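PDB 5N5F: encapsulated ferritin-like protein from Haliangium ochraceum, which oxidises Fe(2+) to Fe(3+) as a ferritin-like ferroxidase packaged inside an encapsulin nanocompartment, where the mineralised iron is then deposited. Local coordinates for residues 77-80 with 81-85; 43-47 with 48-52; 60-63 with 64-68; 90-93 with 94-97; 20-23 with 24-28. All coordinates share one frame; numbering follows the deposited sequence.

Overall arrangement
Following the chain from its N terminus, contact 5 (20-23 with 24-28) comes first, in the early turns of helix 16-44. Contact 2 closes the tight turn that joins this helix to helix 48-75, forming the tip of the hairpin. Contact 3 sits midway along helix 48-75 and touches contact 5, with T68 packing on A24 and L28. Contact 1 lies on the short helix 77-86; its F79 reaches L25 of contact 5. Contact 4 ends the modelled part of this N-terminal domain, which crystallises as a decameric ring, and meets contact 1 where L96 O touches T85. All five lie in series without nesting or crossing, and contacts 1 and 2 lie about 38 Å apart between centres.

Contact 1: 77-80 with 81-85; sequences PVFD and AHMRT
D80 turns CG away from its own N (chi1 -175°), R84 sets CG opposite its carbonyl carbon (chi1 -72°), and the two side chains lean together along one flank of helix 77-86. The extended run of the arginine from CG to NE carries NE to the acid, while R84 NH2 stays 4.0 Å from D80 OD2. NE donates to OD2 of D80 at 3.0 Å in a salt bridge, and a weak second bond goes from R84 NE to D80 OD1 at 3.2 Å. The carboxylate and guanidinium planes stand nearly perpendicular, 85° apart, and the donor comes in from above the carboxylate plane. D80 has a second basic partner, because its OD1 also forms a salt bridge with R73 at the end of helix 48-75; the acid therefore ties the short helix back to the long one.

On another side of the helix, CG2 of V78 lies 3.6 Å from CD2 of H82. On the buried side SD of M83 sits at the edge of the F79 ring, near its plane, and SD approaches F79 CB to 4.3 Å. F79 and M83 both pack on L69 of helix 48-75, while V62 and M66 of the second subunit meet them from the other chain.

Underneath, M83 N bonds to F79 O at 2.9 Å, one of four regular i to i+4 backbone bonds. The arrangement is that of an amphipathic alpha-helix with an i to i+4 Asp-Arg salt bridge on its outer flank and a Phe-Met pair facing the helical core of the encapsulated ferritin fold.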
loop_
_atom_site.group_PDB
_atom_site.type_symbol
_atom_site.label_atom_id
_atom_site.label_comp_id
_atom_site.label_asym_id
_atom_site.label_seq_id
_atom_site.Cartn_x
_atom_site.Cartn_y
_atom_site.Cartn_z
ATOM N N PRO B 77 28.581 -2.416 -16.866
ATOM C CA PRO B 77 29.602 -1.405 -17.186
ATOM C C PRO B 77 29.296 -0.030 -16.619
ATOM O O PRO B 77 30.230 0.699 -16.263
ATOM C CB PRO B 77 29.612 -1.390 -18.723
ATOM C CG PRO B 77 29.102 -2.727 -19.124
ATOM C CD PRO B 77 28.112 -3.131 -18.066
ATOM N N VAL B 78 28.021 0.358 -16.520
ATOM C CA VAL B 78 27.711 1.694 -16.022
ATOM C C VAL B 78 27.962 1.782 -14.519
ATOM O O VAL B 78 28.473 2.794 -14.022
ATOM C CB VAL B 78 26.268 2.089 -16.390
ATOM C CG1 VAL B 78 25.248 1.176 -15.716
ATOM C CG2 VAL B 78 26.015 3.542 -16.030
ATOM N N PHE B 79 27.616 0.731 -13.766
ATOM C CA PHE B 79 27.952 0.716 -12.343
ATOM C C PHE B 79 29.463 0.734 -12.143
ATOM O O PHE B 79 29.974 1.433 -11.261
ATOM C CB PHE B 79 27.340 -0.508 -11.660
ATOM C CG PHE B 79 26.002 -0.244 -11.018
ATOM C CD1 PHE B 79 24.832 -0.328 -11.756
ATOM C CD2 PHE B 79 25.915 0.073 -9.670
ATOM C CE1 PHE B 79 23.601 -0.091 -11.168
ATOM C CE2 PHE B 79 24.685 0.311 -9.072
ATOM C CZ PHE B 79 23.528 0.227 -9.823
ATOM N N ASP B 80 30.196 -0.026 -12.956
ATOM C CA ASP B 80 31.650 -0.042 -12.845
ATOM C C ASP B 80 32.229 1.351 -13.075
ATOM O O ASP B 80 33.024 1.849 -12.270
ATOM C CB ASP B 80 32.231 -1.045 -13.842
ATOM C CG ASP B 80 33.733 -1.208 -13.703
ATOM O OD1 ASP B 80 34.229 -1.318 -12.560
ATOM O OD2 ASP B 80 34.418 -1.219 -14.747
ATOM N N ALA B 81 31.819 2.003 -14.163
ATOM C CA ALA B 81 32.377 3.308 -14.504
ATOM C C ALA B 81 32.120 4.325 -13.398
ATOM O O ALA B 81 33.046 4.996 -12.929
ATOM C CB ALA B 81 31.793 3.790 -15.833
ATOM N N HIS B 82 30.862 4.455 -12.964
ATOM C CA HIS B 82 30.532 5.476 -11.975
ATOM C C HIS B 82 31.090 5.135 -10.598
ATOM O O HIS B 82 31.425 6.043 -9.829
ATOM C CB HIS B 82 29.018 5.671 -11.910
ATOM C CG HIS B 82 28.447 6.337 -13.124
ATOM N ND1 HIS B 82 29.039 7.431 -13.719
ATOM C CD2 HIS B 82 27.346 6.059 -13.860
ATOM C CE1 HIS B 82 28.322 7.803 -14.765
ATOM N NE2 HIS B 82 27.288 6.987 -14.872
ATOM N N MET B 83 31.197 3.849 -10.262
ATOM C CA MET B 83 31.869 3.475 -9.019
ATOM C C MET B 83 33.346 3.852 -9.063
ATOM O O MET B 83 33.901 4.345 -8.074
ATOM C CB MET B 83 31.702 1.979 -8.760
ATOM C CG MET B 83 30.290 1.582 -8.323
ATOM S SD MET B 83 30.029 -0.198 -8.354
ATOM C CE MET B 83 30.921 -0.704 -6.887
ATOM N N ARG B 84 33.999 3.637 -10.208
ATOM C CA ARG B 84 35.398 4.032 -10.332
ATOM C C ARG B 84 35.577 5.529 -10.111
ATOM O O ARG B 84 36.592 5.957 -9.550
ATOM C CB ARG B 84 35.935 3.637 -11.710
ATOM C CG ARG B 84 36.155 2.148 -11.889
ATOM C CD ARG B 84 36.237 1.774 -13.359
ATOM N NE ARG B 84 36.693 0.400 -13.552
ATOM C CZ ARG B 84 37.968 0.026 -13.596
ATOM N NH1 ARG B 84 38.936 0.921 -13.458
ATOM N NH2 ARG B 84 38.275 -1.252 -13.775
ATOM N N THR B 85 34.601 6.338 -10.530
ATOM C CA THR B 85 34.756 7.789 -10.495
ATOM C C THR B 85 34.582 8.370 -9.095
ATOM O O THR B 85 35.204 9.391 -8.778
ATOM C CB THR B 85 33.751 8.442 -11.452
ATOM O OG1 THR B 85 33.976 7.966 -12.785
ATOM C CG2 THR B 85 33.877 9.961 -11.444
#

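Contact 2: 43-47 with 48-52; sequences DACSE and PGLHD
OE1 of E47 folds back over the first turn of helix 48-75 and accepts a hydrogen bond from L50 N at 2.8 Å, met nearly along its C-O axis. The same oxygen lies 2.7 Å from G49 N. The backbone of E47 joins in as well, its O taking H51 N at 3.1 Å. SG of C45, the first residue past helix 16-44, points at the L50 side chain and lies 3.4 Å from its CG, about as far from CD2.

The bend of the glutamate at chi2 (-78°) is what returns its carboxylate to the helix start, across the ring of P48. From outside, two residues of the third subunit fix this carboxylate: W71 donates to OE1 and R75 forms a salt bridge with OE2. S46, the residue before it, bonds through OG to N20 of that same subunit. Farther along, H51 ND1 donates to D52 OD1 at 3.1 Å, with the oxygen in the plane of the imidazole.

A glutamate at the N-cap followed by proline at the first helical position makes this a side-chain-capped helix start, here closing the antiparallel helical hairpin of the subunit at a subunit interface.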
loop_
_atom_site.group_PDB
_atom_site.type_symbol
_atom_site.label_atom_id
_atom_site.label_comp_id
_atom_site.label_asym_id
_atom_site.label_seq_id
_atom_site.Cartn_x
_atom_site.Cartn_y
_atom_site.Cartn_z
ATOM N N ASP B 43 18.476 3.304 17.889
ATOM C CA ASP B 43 18.481 4.620 18.521
ATOM C C ASP B 43 17.369 4.743 19.554
ATOM O O ASP B 43 17.600 5.185 20.685
ATOM C CB ASP B 43 18.336 5.710 17.461
ATOM C CG ASP B 43 19.666 6.152 16.891
ATOM O OD1 ASP B 43 20.649 5.387 17.016
ATOM O OD2 ASP B 43 19.726 7.263 16.317
ATOM N N ALA B 44 16.144 4.383 19.171
ATOM C CA ALA B 44 15.009 4.468 20.076
ATOM C C ALA B 44 14.998 3.350 21.108
ATOM O O ALA B 44 14.267 3.450 22.098
ATOM C CB ALA B 44 13.704 4.447 19.279
ATOM N N CYS B 45 15.788 2.299 20.895
ATOM C CA CYS B 45 15.889 1.207 21.851
ATOM C C CYS B 45 16.206 1.741 23.241
ATOM O O CYS B 45 16.953 2.709 23.396
ATOM C CB CYS B 45 16.982 0.233 21.404
ATOM S SG CYS B 45 16.732 -1.482 21.896
ATOM N N SER B 46 15.624 1.101 24.258
ATOM C CA SER B 46 15.891 1.436 25.650
ATOM C C SER B 46 16.529 0.289 26.421
ATOM O O SER B 46 16.735 0.416 27.634
ATOM C CB SER B 46 14.598 1.867 26.356
ATOM O OG SER B 46 13.584 0.889 26.196
ATOM N N GLU B 47 16.844 -0.822 25.762
ATOM C CA GLU B 47 17.464 -1.976 26.399
ATOM C C GLU B 47 18.833 -2.201 25.768
ATOM O O GLU B 47 18.916 -2.379 24.541
ATOM C CB GLU B 47 16.581 -3.215 26.236
ATOM C CG GLU B 47 16.758 -4.256 27.330
ATOM C CD GLU B 47 18.007 -5.091 27.148
ATOM O OE1 GLU B 47 18.264 -5.535 26.010
ATOM O OE2 GLU B 47 18.736 -5.301 28.141
ATOM N N PRO B 48 19.930 -2.187 26.534
ATOM C CA PRO B 48 21.256 -2.324 25.902
ATOM C C PRO B 48 21.449 -3.634 25.160
ATOM O O PRO B 48 22.143 -3.657 24.134
ATOM C CB PRO B 48 22.227 -2.205 27.088
ATOM C CG PRO B 48 21.451 -1.521 28.160
ATOM C CD PRO B 48 20.036 -1.969 27.987
ATOM N N GLY B 49 20.864 -4.728 25.650
ATOM C CA GLY B 49 21.033 -6.012 24.986
ATOM C C GLY B 49 20.438 -6.034 23.591
ATOM O O GLY B 49 21.054 -6.545 22.651
ATOM N N LEU B 50 19.233 -5.483 23.434
ATOM C CA LEU B 50 18.622 -5.419 22.111
ATOM C C LEU B 50 19.396 -4.480 21.196
ATOM O O LEU B 50 19.579 -4.770 20.008
ATOM C CB LEU B 50 17.165 -4.974 22.229
ATOM C CG LEU B 50 16.383 -4.774 20.927
ATOM C CD1 LEU B 50 16.458 -6.013 20.048
ATOM C CD2 LEU B 50 14.927 -4.433 21.239
ATOM N N HIS B 51 19.852 -3.346 21.734
ATOM C CA HIS B 51 20.618 -2.392 20.940
ATOM C C HIS B 51 21.803 -3.067 20.263
ATOM O O HIS B 51 21.991 -2.947 19.048
ATOM C CB HIS B 51 21.091 -1.241 21.831
ATOM C CG HIS B 51 22.005 -0.276 21.142
ATOM N ND1 HIS B 51 23.366 -0.473 21.055
ATOM C CD2 HIS B 51 21.753 0.896 20.513
ATOM C CE1 HIS B 51 23.913 0.535 20.397
ATOM N NE2 HIS B 51 22.956 1.380 20.059
ATOM N N ASP B 52 22.602 -3.806 21.037
ATOM C CA ASP B 52 23.826 -4.388 20.494
ATOM C C ASP B 52 23.521 -5.436 19.431
ATOM O O ASP B 52 24.273 -5.573 18.456
ATOM C CB ASP B 52 24.661 -4.994 21.623
ATOM C CG ASP B 52 25.068 -3.965 22.662
ATOM O OD1 ASP B 52 25.014 -2.755 22.356
ATOM O OD2 ASP B 52 25.442 -4.363 23.783
#

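Contact 3: 60-63 with 64-68; sequences EEVE and HAMMT
H64 lies with one face of its ring against the carbonyl of E60, whose O stands 3.0 Å above the ring plane, offset toward the rim; CD2 of H64 comes nearest, 3.1 Å from E60 O. This is the close-packed part of the contact, set on the backbone bond from H64 N to E60 O at 2.9 Å. Keeping CG beside its backbone N (chi1 -65°) lays the imidazole back over the preceding turn.

Elsewhere the side chains meet more loosely. CG1 of V62 is 4.4 Å from CG of M66, and CG of E63 passes SD of M67 at 4.1 Å. E63, on the partly exposed flank, sends its OE2 to the hydroxyl of Y86 of the second subunit. E61 bends at chi2 toward the histidine, yet its OE2 stops 4.1 Å from H64 ND1, with carboxylate and ring planes 76° apart.

H64 NE2 and E61 OE2 look to the third subunit: the first is hydrogen-bonded to E60 OE1 there, and the second faces its own counterpart. E61 and H64, together with E31 on helix 16-44, probably bind two iron ions, as in related proteins. Such chemistry is consistent with a ferroxidase site assembled between two subunits.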
loop_
_atom_site.group_PDB
_atom_site.type_symbol
_atom_site.label_atom_id
_atom_site.label_comp_id
_atom_site.label_asym_id
_atom_site.label_seq_id
_atom_site.Cartn_x
_atom_site.Cartn_y
_atom_site.Cartn_z
ATOM N N GLU B 60 26.043 -6.559 9.439
ATOM C CA GLU B 60 26.063 -7.659 8.482
ATOM C C GLU B 60 25.155 -7.378 7.292
ATOM O O GLU B 60 25.416 -7.871 6.189
ATOM C CB GLU B 60 25.672 -8.966 9.171
ATOM C CG GLU B 60 26.674 -9.403 10.231
ATOM C CD GLU B 60 26.513 -10.855 10.649
ATOM O OE1 GLU B 60 25.533 -11.502 10.227
ATOM O OE2 GLU B 60 27.379 -11.353 11.400
ATOM N N GLU B 61 24.094 -6.589 7.484
ATOM C CA GLU B 61 23.284 -6.174 6.344
ATOM C C GLU B 61 24.093 -5.296 5.397
ATOM O O GLU B 61 23.963 -5.410 4.174
ATOM C CB GLU B 61 22.027 -5.439 6.815
ATOM C CG GLU B 61 21.077 -6.285 7.661
ATOM C CD GLU B 61 20.707 -7.598 6.997
ATOM O OE1 GLU B 61 20.258 -7.575 5.831
ATOM O OE2 GLU B 61 20.883 -8.654 7.639
ATOM N N VAL B 62 24.932 -4.413 5.944
ATOM C CA VAL B 62 25.854 -3.645 5.106
ATOM C C VAL B 62 26.736 -4.590 4.302
ATOM O O VAL B 62 26.906 -4.430 3.088
ATOM C CB VAL B 62 26.701 -2.689 5.966
ATOM C CG1 VAL B 62 27.714 -1.927 5.095
ATOM C CG2 VAL B 62 25.819 -1.711 6.711
ATOM N N GLU B 63 27.313 -5.593 4.972
ATOM C CA GLU B 63 28.171 -6.550 4.283
ATOM C C GLU B 63 27.417 -7.256 3.165
ATOM O O GLU B 63 27.974 -7.509 2.091
ATOM C CB GLU B 63 28.727 -7.569 5.281
ATOM C CG GLU B 63 29.693 -8.572 4.666
ATOM C CD GLU B 63 30.445 -9.380 5.709
ATOM O OE1 GLU B 63 30.079 -9.301 6.899
ATOM O OE2 GLU B 63 31.406 -10.087 5.337
ATOM N N HIS B 64 26.148 -7.588 3.399
ATOM C CA HIS B 64 25.351 -8.219 2.356
ATOM C C HIS B 64 25.130 -7.266 1.188
ATOM O O HIS B 64 25.197 -7.675 0.024
ATOM C CB HIS B 64 24.016 -8.687 2.935
ATOM C CG HIS B 64 24.151 -9.764 3.966
ATOM N ND1 HIS B 64 23.065 -10.314 4.615
ATOM C CD2 HIS B 64 25.242 -10.395 4.458
ATOM C CE1 HIS B 64 23.484 -11.237 5.463
ATOM N NE2 HIS B 64 24.800 -11.306 5.387
ATOM N N ALA B 65 24.877 -5.988 1.487
ATOM C CA ALA B 65 24.658 -4.995 0.441
ATOM C C ALA B 65 25.886 -4.846 -0.449
ATOM O O ALA B 65 25.768 -4.775 -1.677
ATOM C CB ALA B 65 24.296 -3.652 1.072
ATOM N N MET B 66 27.076 -4.791 0.154
ATOM C CA MET B 66 28.292 -4.587 -0.623
ATOM C C MET B 66 28.698 -5.848 -1.376
ATOM O O MET B 66 29.330 -5.756 -2.436
ATOM C CB MET B 66 29.420 -4.112 0.291
ATOM C CG MET B 66 29.124 -2.784 0.989
ATOM S SD MET B 66 28.788 -1.412 -0.147
ATOM C CE MET B 66 26.998 -1.443 -0.250
ATOM N N MET B 67 28.347 -7.027 -0.856
ATOM C CA MET B 67 28.507 -8.251 -1.633
ATOM C C MET B 67 27.637 -8.209 -2.881
ATOM O O MET B 67 28.104 -8.491 -3.993
ATOM C CB MET B 67 28.150 -9.472 -0.784
ATOM C CG MET B 67 29.157 -9.804 0.303
ATOM S SD MET B 67 28.532 -10.995 1.514
ATOM C CE MET B 67 28.228 -12.411 0.467
ATOM N N THR B 68 26.361 -7.851 -2.713
ATOM C CA THR B 68 25.456 -7.753 -3.851
ATOM C C THR B 68 25.922 -6.683 -4.832
ATOM O O THR B 68 25.861 -6.877 -6.051
ATOM C CB THR B 68 24.039 -7.445 -3.367
ATOM O OG1 THR B 68 23.627 -8.425 -2.398
ATOM C CG2 THR B 68 23.066 -7.446 -4.532
#

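Contact 4: 90-93 with 94-97; sequences ERPI and LELE
The guanidinium of R91 has E95 O over one face, with NH2 3.3 Å from that oxygen, too poorly angled for a hydrogen bond. The methyl CD2 of L96 approaches the arginine obliquely and packs more firmly on its aliphatic part, 3.5 Å from CD. The carboxylate of E95 is turned 74° from the guanidinium plane; its OE1 makes only a long salt bridge to R91 NE, 3.9 Å. The extended E95 side chain lies alongside the P92 ring, both pointing the same way, with OE1 3.8 Å from CD of P92. A bend at chi3 (-79°) carries the R91 guanidinium round to the E95 backbone.

Two backbone bonds of i to i+3 spacing curl the chain beneath these groups: E95 N to P92 O at 3.0 Å and L96 N to I93 O, also 3.0 Å. In both the donor stands above the carbonyl plane; the i to i+3 spacing is that of 3-10 geometry.

I93 and L96 pack on Y86 at the end of helix 77-86. On the second subunit, I93 meets W71 and L94 meets M67, while R91 O accepts from R74. The C-terminal turn is thereby laid between its own short helix and helix 48-75 of a neighbouring chain.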
loop_
_atom_site.group_PDB
_atom_site.type_symbol
_atom_site.label_atom_id
_atom_site.label_comp_id
_atom_site.label_asym_id
_atom_site.label_seq_id
_atom_site.Cartn_x
_atom_site.Cartn_y
_atom_site.Cartn_z
ATOM N N GLU B 90 38.345 11.792 -2.022
ATOM C CA GLU B 90 38.597 12.764 -0.965
ATOM C C GLU B 90 37.938 14.107 -1.232
ATOM O O GLU B 90 37.287 14.662 -0.338
ATOM C CB GLU B 90 40.113 12.959 -0.788
ATOM C CG GLU B 90 40.895 11.678 -0.533
ATOM C CD GLU B 90 40.682 11.123 0.863
ATOM O OE1 GLU B 90 39.790 11.624 1.580
ATOM O OE2 GLU B 90 41.415 10.185 1.245
ATOM N N ARG B 91 38.093 14.651 -2.435
ATOM C CA ARG B 91 37.593 15.980 -2.741
ATOM C C ARG B 91 36.064 16.010 -2.716
ATOM O O ARG B 91 35.412 14.964 -2.726
ATOM C CB ARG B 91 38.110 16.427 -4.108
ATOM C CG ARG B 91 37.764 15.475 -5.249
ATOM C CD ARG B 91 38.683 15.656 -6.448
ATOM N NE ARG B 91 38.318 16.808 -7.265
ATOM C CZ ARG B 91 38.782 17.031 -8.491
ATOM N NH1 ARG B 91 39.630 16.178 -9.051
ATOM N NH2 ARG B 91 38.394 18.106 -9.162
ATOM N N PRO B 92 35.472 17.205 -2.667
ATOM C CA PRO B 92 34.008 17.305 -2.703
ATOM C C PRO B 92 33.413 16.500 -3.850
ATOM O O PRO B 92 33.927 16.498 -4.971
ATOM C CB PRO B 92 33.763 18.808 -2.873
ATOM C CG PRO B 92 34.936 19.442 -2.207
ATOM C CD PRO B 92 36.104 18.520 -2.452
ATOM N N ILE B 93 32.299 15.826 -3.556
ATOM C CA ILE B 93 31.736 14.850 -4.487
ATOM C C ILE B 93 31.376 15.507 -5.812
ATOM O O ILE B 93 31.650 14.957 -6.885
ATOM C CB ILE B 93 30.520 14.156 -3.843
ATOM C CG1 ILE B 93 30.982 13.274 -2.681
ATOM C CG2 ILE B 93 29.756 13.316 -4.863
ATOM C CD1 ILE B 93 29.885 12.940 -1.691
ATOM N N LEU B 94 30.752 16.685 -5.767
ATOM C CA LEU B 94 30.298 17.320 -6.999
ATOM C C LEU B 94 31.453 17.729 -7.908
ATOM O O LEU B 94 31.234 17.940 -9.105
ATOM C CB LEU B 94 29.430 18.539 -6.676
ATOM C CG LEU B 94 28.068 18.226 -6.047
ATOM C CD1 LEU B 94 27.355 19.508 -5.645
ATOM C CD2 LEU B 94 27.199 17.416 -7.001
ATOM N N GLU B 95 32.671 17.833 -7.378
ATOM C CA GLU B 95 33.830 18.189 -8.189
ATOM C C GLU B 95 34.389 17.012 -8.977
ATOM O O GLU B 95 35.311 17.208 -9.778
ATOM C CB GLU B 95 34.930 18.782 -7.305
ATOM C CG GLU B 95 34.646 20.199 -6.831
ATOM C CD GLU B 95 35.733 20.740 -5.922
ATOM O OE1 GLU B 95 36.813 20.118 -5.848
ATOM O OE2 GLU B 95 35.506 21.786 -5.278
ATOM N N LEU B 96 33.863 15.803 -8.777
ATOM C CA LEU B 96 34.339 14.625 -9.490
ATOM C C LEU B 96 33.555 14.334 -10.763
ATOM O O LEU B 96 33.972 13.469 -11.541
ATOM C CB LEU B 96 34.280 13.401 -8.574
ATOM C CG LEU B 96 35.185 13.448 -7.343
ATOM C CD1 LEU B 96 34.684 12.488 -6.280
ATOM C CD2 LEU B 96 36.620 13.120 -7.722
ATOM N N GLU B 97 32.441 15.022 -10.996
ATOM C CA GLU B 97 31.639 14.792 -12.193
ATOM C C GLU B 97 32.175 15.598 -13.374
ATOM O O GLU B 97 33.264 16.170 -13.307
ATOM C CB GLU B 97 30.172 15.150 -11.937
ATOM C CG GLU B 97 29.258 14.901 -13.129
ATOM C CD GLU B 97 27.789 15.033 -12.779
ATOM O OE1 GLU B 97 27.415 14.684 -11.639
ATOM O OE2 GLU B 97 27.008 15.486 -13.643
#

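Contact 5: 20-23 with 24-28; sequences NMHR and ALVTL
H22 and V26 meet obliquely one turn apart on helix 16-44, with CG1 of the valine 3.4 Å from CE1 of the imidazole. The histidine takes CG anti to its backbone N (chi1 163°), and that swings the ring forward along the helix toward the valine methyl. Its ND1 bonds to D36 of the second subunit, which fixes the ring's rotation from outside.

M21 and L25 also cross at a slant, on another flank. CG of the methionine is 3.9 Å from CD1 of the leucine, and both residues pack on I72 of helix 48-75, where the methionine doubles back through bends at chi2 and chi3.

R23 extends the other way, toward the helix start. Its NH1 makes a weak bond to OD1 of N20, while the stronger partner of the guanidinium is E9 of the fourth subunit, which forms a salt bridge with NE. N20 in turn gives its ND2 to S46 of the third subunit.

The carbonyl of R23 is gripped twice: T27 OG1 donates to R23 O at 2.8 Å, and T27 N reaches the same oxygen at 3.2 Å from the opposite face of the carbonyl plane. The buried hydroxyl thus donates within its own helix, and the T27 side chain lies about 3 Å from that of E31 at the nearest atoms. Such an i to i+4 side-chain-to-carbonyl bond is a common helical arrangement, set here in the buried first helix of the encapsulated ferritin hairpin, beside the predicted iron site.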
loop_
_atom_site.group_PDB
_atom_site.type_symbol
_atom_site.label_atom_id
_atom_site.label_comp_id
_atom_site.label_asym_id
_atom_site.label_seq_id
_atom_site.Cartn_x
_atom_site.Cartn_y
_atom_site.Cartn_z
ATOM N N ASN B 20 17.985 -10.846 -13.973
ATOM C CA ASN B 20 18.944 -11.124 -12.910
ATOM C C ASN B 20 19.420 -9.841 -12.245
ATOM O O ASN B 20 19.675 -9.828 -11.036
ATOM C CB ASN B 20 20.131 -11.912 -13.462
ATOM C CG ASN B 20 19.771 -13.344 -13.798
ATOM O OD1 ASN B 20 19.027 -13.998 -13.065
ATOM N ND2 ASN B 20 20.293 -13.839 -14.913
ATOM N N MET B 21 19.550 -8.758 -13.012
ATOM C CA MET B 21 19.871 -7.466 -12.417
ATOM C C MET B 21 18.734 -6.979 -11.527
ATOM O O MET B 21 18.972 -6.358 -10.485
ATOM C CB MET B 21 20.160 -6.446 -13.517
ATOM C CG MET B 21 20.817 -5.168 -13.032
ATOM S SD MET B 21 22.431 -5.415 -12.260
ATOM C CE MET B 21 23.264 -6.456 -13.453
ATOM N N HIS B 22 17.491 -7.241 -11.930
ATOM C CA HIS B 22 16.348 -6.903 -11.088
ATOM C C HIS B 22 16.433 -7.625 -9.748
ATOM O O HIS B 22 16.310 -7.005 -8.685
ATOM C CB HIS B 22 15.050 -7.249 -11.822
ATOM C CG HIS B 22 13.850 -7.336 -10.931
ATOM N ND1 HIS B 22 13.295 -6.233 -10.319
ATOM C CD2 HIS B 22 13.097 -8.396 -10.549
ATOM C CE1 HIS B 22 12.253 -6.609 -9.599
ATOM N NE2 HIS B 22 12.112 -7.917 -9.721
ATOM N N ARG B 23 16.659 -8.941 -9.780
ATOM C CA ARG B 23 16.766 -9.703 -8.539
ATOM C C ARG B 23 17.863 -9.144 -7.643
ATOM O O ARG B 23 17.690 -9.049 -6.423
ATOM C CB ARG B 23 17.023 -11.179 -8.849
ATOM C CG ARG B 23 15.887 -11.848 -9.605
ATOM C CD ARG B 23 16.148 -13.324 -9.858
ATOM N NE ARG B 23 15.019 -13.951 -10.541
ATOM C CZ ARG B 23 14.921 -14.134 -11.856
ATOM N NH1 ARG B 23 15.892 -13.756 -12.673
ATOM N NH2 ARG B 23 13.837 -14.711 -12.359
ATOM N N ALA B 24 18.996 -8.752 -8.228
ATOM C CA ALA B 24 20.085 -8.221 -7.416
ATOM C C ALA B 24 19.753 -6.832 -6.885
ATOM O O ALA B 24 20.031 -6.526 -5.720
ATOM C CB ALA B 24 21.379 -8.194 -8.227
ATOM N N LEU B 25 19.155 -5.977 -7.718
ATOM C CA LEU B 25 18.840 -4.621 -7.276
ATOM C C LEU B 25 17.795 -4.623 -6.162
ATOM O O LEU B 25 17.893 -3.835 -5.215
ATOM C CB LEU B 25 18.370 -3.777 -8.466
ATOM C CG LEU B 25 19.480 -3.317 -9.420
ATOM C CD1 LEU B 25 18.902 -2.708 -10.702
ATOM C CD2 LEU B 25 20.389 -2.315 -8.727
ATOM N N VAL B 26 16.788 -5.492 -6.244
ATOM C CA VAL B 26 15.805 -5.525 -5.164
ATOM C C VAL B 26 16.444 -6.042 -3.884
ATOM O O VAL B 26 16.096 -5.593 -2.784
ATOM C CB VAL B 26 14.567 -6.355 -5.558
ATOM C CG1 VAL B 26 13.894 -5.751 -6.782
ATOM C CG2 VAL B 26 14.927 -7.817 -5.798
ATOM N N THR B 27 17.397 -6.972 -3.999
ATOM C CA THR B 27 18.079 -7.479 -2.814
ATOM C C THR B 27 18.935 -6.394 -2.176
ATOM O O THR B 27 18.895 -6.193 -0.954
ATOM C CB THR B 27 18.932 -8.698 -3.177
ATOM O OG1 THR B 27 18.099 -9.713 -3.753
ATOM C CG2 THR B 27 19.621 -9.267 -1.938
ATOM N N LEU B 28 19.723 -5.685 -2.986
ATOM C CA LEU B 28 20.492 -4.560 -2.467
ATOM C C LEU B 28 19.574 -3.542 -1.803
ATOM O O LEU B 28 19.869 -3.047 -0.709
ATOM C CB LEU B 28 21.298 -3.912 -3.596
ATOM C CG LEU B 28 22.052 -2.622 -3.264
ATOM C CD1 LEU B 28 22.934 -2.795 -2.035
ATOM C CD2 LEU B 28 22.887 -2.176 -4.454
#